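Local coordinates for protein ATP-dependent DNA helicase (Mycobacterium smegmatis, PDB 5V9X) that probably uses ATP hydrolysis to move 3'-to-5' along single-stranded DNA and unwind RNA:DNA hybrids, as a member of a novel family of bacterial helicases, at residues R487-A490 with P491-T494; M845-I848 with A849-R852. All blocks are in the same frame, centred on the assembly; numbering follows the deposited sequence.

Interaction 1: residues R487-A490 with P491-T494; sequences RRSA and PFAT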
loop_
_atom_site.group_PDB
_atom_site.type_symbol
_atom_site.label_atom_id
_atom_site.label_comp_id
_atom_site.label_asym_id
_atom_site.label_seq_id
_atom_site.Cartn_x
_atom_site.Cartn_y
_atom_site.Cartn_z
ATOM N N ARG A 487 12.724 -18.396 11.214
ATOM C CA ARG A 487 12.370 -19.265 10.099
ATOM C C ARG A 487 10.921 -19.731 10.151
ATOM O O ARG A 487 10.405 -20.209 9.134
ATOM C CB ARG A 487 13.292 -20.482 10.054
ATOM C CG ARG A 487 14.691 -20.190 9.546
ATOM C CD ARG A 487 15.325 -21.451 8.986
ATOM N NE ARG A 487 15.468 -21.396 7.533
ATOM C CZ ARG A 487 15.665 -22.461 6.764
ATOM N NH1 ARG A 487 15.733 -23.670 7.306
ATOM N NH2 ARG A 487 15.789 -22.321 5.452
ATOM N N ARG A 488 10.256 -19.620 11.304
ATOM C CA ARG A 488 8.850 -20.007 11.369
ATOM C C ARG A 488 7.958 -18.987 10.670
ATOM O O ARG A 488 6.867 -19.335 10.203
ATOM C CB ARG A 488 8.418 -20.202 12.823
ATOM C CG ARG A 488 8.779 -21.569 13.383
ATOM C CD ARG A 488 8.123 -21.832 14.731
ATOM N NE ARG A 488 8.783 -21.121 15.821
ATOM C CZ ARG A 488 9.755 -21.636 16.568
ATOM N NH1 ARG A 488 10.183 -22.871 16.342
ATOM N NH2 ARG A 488 10.300 -20.917 17.539
ATOM N N SER A 489 8.404 -17.737 10.578
ATOM C CA SER A 489 7.671 -16.736 9.822
ATOM C C SER A 489 7.746 -17.044 8.326
ATOM O O SER A 489 8.536 -17.874 7.867
ATOM C CB SER A 489 8.223 -15.340 10.103
ATOM O OG SER A 489 9.562 -15.218 9.649
ATOM N N ALA A 490 6.907 -16.359 7.560
ATOM C CA ALA A 490 6.845 -16.550 6.115
ATOM C C ALA A 490 8.005 -15.887 5.367
ATOM O O ALA A 490 8.599 -16.531 4.491
ATOM C CB ALA A 490 5.509 -16.041 5.571
ATOM N N PRO A 491 8.363 -14.625 5.651
ATOM C CA PRO A 491 9.409 -13.973 4.842
ATOM C C PRO A 491 10.803 -14.538 5.055
ATOM O O PRO A 491 11.716 -14.172 4.303
ATOM C CB PRO A 491 9.346 -12.505 5.290
ATOM C CG PRO A 491 8.062 -12.365 6.026
ATOM C CD PRO A 491 7.829 -13.691 6.658
ATOM N N PHE A 492 11.004 -15.406 6.047
ATOM C CA PHE A 492 12.325 -15.945 6.347
ATOM C C PHE A 492 12.339 -17.469 6.343
ATOM O O PHE A 492 13.246 -18.079 6.919
ATOM C CB PHE A 492 12.821 -15.412 7.691
ATOM C CG PHE A 492 12.923 -13.912 7.751
ATOM C CD1 PHE A 492 14.066 -13.264 7.312
ATOM C CD2 PHE A 492 11.879 -13.152 8.248
ATOM C CE1 PHE A 492 14.165 -11.887 7.367
ATOM C CE2 PHE A 492 11.969 -11.773 8.304
ATOM C CZ PHE A 492 13.115 -11.141 7.865
ATOM N N ALA A 493 11.356 -18.096 5.691
ATOM C CA ALA A 493 11.264 -19.551 5.680
ATOM C C ALA A 493 12.464 -20.213 5.013
ATOM O O ALA A 493 12.700 -21.406 5.235
ATOM C CB ALA A 493 9.974 -19.984 4.980
ATOM N N THR A 494 13.223 -19.476 4.197
ATOM C CA THR A 494 14.404 -20.018 3.533
ATOM C C THR A 494 15.673 -19.252 3.894
ATOM O O THR A 494 16.669 -19.340 3.168
ATOM C CB THR A 494 14.222 -20.022 2.013
ATOM O OG1 THR A 494 14.292 -18.678 1.520
ATOM C CG2 THR A 494 12.880 -20.635 1.631
#

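Interaction 2: residues M845-I848 with A849-R852; sequences MHKI and AQRR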
loop_
_atom_site.group_PDB
_atom_site.type_symbol
_atom_site.label_atom_id
_atom_site.label_comp_id
_atom_site.label_asym_id
_atom_site.label_seq_id
_atom_site.Cartn_x
_atom_site.Cartn_y
_atom_site.Cartn_z
ATOM N N MET A 845 11.277 -8.756 -23.484
ATOM C CA MET A 845 12.330 -8.846 -24.489
ATOM C C MET A 845 12.247 -10.158 -25.258
ATOM O O MET A 845 12.536 -10.200 -26.460
ATOM C CB MET A 845 13.700 -8.694 -23.831
ATOM C CG MET A 845 13.936 -7.321 -23.237
ATOM S SD MET A 845 13.843 -6.028 -24.490
ATOM C CE MET A 845 13.662 -4.577 -23.459
ATOM N N HIS A 846 11.858 -11.240 -24.579
ATOM C CA HIS A 846 11.616 -12.501 -25.271
ATOM C C HIS A 846 10.502 -12.355 -26.299
ATOM O O HIS A 846 10.603 -12.876 -27.415
ATOM C CB HIS A 846 11.282 -13.595 -24.257
ATOM C CG HIS A 846 10.961 -14.921 -24.874
ATOM N ND1 HIS A 846 11.753 -15.504 -25.840
ATOM C CD2 HIS A 846 9.939 -15.782 -24.655
ATOM C CE1 HIS A 846 11.229 -16.666 -26.192
ATOM N NE2 HIS A 846 10.129 -16.857 -25.489
ATOM N N LYS A 847 9.434 -11.632 -25.946
ATOM C CA LYS A 847 8.326 -11.436 -26.877
ATOM C C LYS A 847 8.737 -10.559 -28.056
ATOM O O LYS A 847 8.290 -10.784 -29.188
ATOM C CB LYS A 847 7.126 -10.829 -26.148
ATOM C CG LYS A 847 6.434 -11.791 -25.193
ATOM C CD LYS A 847 5.143 -11.206 -24.641
ATOM C CE LYS A 847 4.403 -12.224 -23.785
ATOM N NZ LYS A 847 3.159 -11.665 -23.185
ATOM N N ILE A 848 9.577 -9.551 -27.812
ATOM C CA ILE A 848 10.058 -8.710 -28.904
ATOM C C ILE A 848 10.949 -9.514 -29.842
ATOM O O ILE A 848 10.928 -9.313 -31.062
ATOM C CB ILE A 848 10.784 -7.471 -28.346
ATOM C CG1 ILE A 848 9.794 -6.557 -27.622
ATOM C CG2 ILE A 848 11.488 -6.704 -29.460
ATOM C CD1 ILE A 848 10.452 -5.422 -26.870
ATOM N N ALA A 849 11.737 -10.443 -29.293
ATOM C CA ALA A 849 12.543 -11.319 -30.137
ATOM C C ALA A 849 11.680 -12.313 -30.901
ATOM O O ALA A 849 12.040 -12.721 -32.012
ATOM C CB ALA A 849 13.581 -12.058 -29.291
ATOM N N GLN A 850 10.546 -12.715 -30.331
ATOM C CA GLN A 850 9.617 -13.614 -31.001
ATOM C C GLN A 850 8.794 -12.924 -32.077
ATOM O O GLN A 850 7.969 -13.587 -32.717
ATOM C CB GLN A 850 8.673 -14.254 -29.979
ATOM C CG GLN A 850 9.338 -15.247 -29.041
ATOM C CD GLN A 850 8.376 -15.801 -28.012
ATOM O OE1 GLN A 850 7.643 -15.052 -27.363
ATOM N NE2 GLN A 850 8.363 -17.121 -27.864
ATOM N N ARG A 851 8.993 -11.621 -32.286
ATOM C CA ARG A 851 8.164 -10.822 -33.188
ATOM C C ARG A 851 6.693 -10.865 -32.781
ATOM O O ARG A 851 5.801 -10.647 -33.604
ATOM C CB ARG A 851 8.340 -11.263 -34.644
ATOM C CG ARG A 851 9.711 -10.928 -35.227
ATOM C CD ARG A 851 10.156 -11.949 -36.271
ATOM N NE ARG A 851 9.034 -12.525 -37.012
ATOM C CZ ARG A 851 8.644 -13.793 -36.908
ATOM N NH1 ARG A 851 9.290 -14.624 -36.099
ATOM N NH2 ARG A 851 7.614 -14.235 -37.617
ATOM N N ARG A 852 6.435 -11.149 -31.502
ATOM C CA ARG A 852 5.085 -11.158 -30.956
ATOM C C ARG A 852 4.713 -9.846 -30.282
ATOM O O ARG A 852 3.525 -9.607 -30.040
ATOM C CB ARG A 852 4.926 -12.313 -29.956
ATOM C CG ARG A 852 4.815 -13.680 -30.620
ATOM C CD ARG A 852 4.833 -14.821 -29.613
ATOM N NE ARG A 852 4.601 -16.106 -30.267
ATOM C CZ ARG A 852 4.838 -17.289 -29.710
ATOM N NH1 ARG A 852 5.326 -17.361 -28.479
ATOM N NH2 ARG A 852 4.593 -18.404 -30.388
#

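Interaction 1: residues R487-A490 with P491-T494
A490 and A493 close a type I beta turn just past the end of helix 479-488, a local contact that reverses the chain before helix 497-508 in the winged-helix family region. P491 and F492 are the two central residues of the turn. Its closing bond, from A493 N to A490 O, is weak, with 3.4 Å between the two atoms, although the N-H points fairly straight at the acceptor (164°). A490 O also accepts a bond from R237 NH1, so one carbonyl serves both the turn and the neighbouring ATPase domain. The turn brings the chain back toward the last helical residues: F492 O faces R487 CA in a CA-H...O contact of 3.5 Å. S489 has a chi1 of 64°, which places OG between the backbone N and the carbonyl carbon, where it bonds to V486 O in the helix just before. The same oxygen meets the F492 ring at its edge, in the ring plane, with OG 3.4 Å from CD2. S489, P491 and F492 also touch helix 200-213, with L207 against both S489 and F492. P491 touches V456 and F492 touches P460, so the turn fills the seam between that helix and the loop ahead of helix 461-471. R487 O accepts a bond from Q242 NE2, a further tie to the first parallel sheet's domain. The R487 side chain bends at chi3 (110°) and runs beside the returning backbone, where A493 O lies over one face of the guanidinium, 3.2 Å from NH2 but too poorly angled for a hydrogen bond.

Interaction 2: residues M845-I848 with A849-R852
A Schellman motif ends helix 838-849, and across it K847 and R852 make the bond that defines its outer loop. R851 is the first residue to leave helical geometry, and its positive phi of 58° turns the chain back over the last turn. R852 N then reaches K847 O at 3.0 Å, approaching almost straight on to the carbonyl oxygen. Inside this loop R851 N bonds to I848 O at 3.3 Å, but it sits above the carbonyl plane and so does not meet a lone pair. Ahead of the cap the ordinary helical pattern persists: A849 N donates to M845 O and Q850 N to H846 O, at 3.0 Å and 2.9 Å respectively. One turn apart on the outer side of the helix, H846 and Q850 form the principal side-chain pair. H846 has CG anti to its own N (chi1 178°), which carries the imidazole outward from the helix, with one face turned to the Q850 side chain. Q850 CG makes a CH-pi contact over the ring face, 4.0 Å from the centroid. Its amide carbon CD lies over the same ring, displaced toward the rim, with the two planes 32° apart. H846 NE2 and Q850 NE2 come close, but the angle is wrong for a hydrogen bond. On another side, K847 and I848 touch L853, which precedes strand 854-859, an outermost strand of the mixed sheet, and I848 also meets V756. Backbone bonds thus occupy the carbonyls of M845 to I848, that of I848 with poor direction, while the H846-Q850 pair at the surface rests on a CH-pi contact, the amide lying obliquely over the ring, with no hydrogen bond between the two side chains.

Interaction 1 comes first along the chain and closes well before interaction 2 opens. Their centres lie 37 Å apart, their nearest atoms about 26 Å, and they share no helix, strand or sheet. Both sit where a helix gives way to a loop. Residues 487-494 lead from helix 479-488 toward helix 497-508 in the winged-helix region, packed against helix 200-213 of the first ATPase domain. Residues 845-852 lead from helix 838-849 into strand 854-859 of the C-terminal mixed sheet, in the DEAD/H-associated region. The first thus belongs to an interdomain seam, and the second to the surface of a more peripheral domain. The bound nucleic acid touches neither.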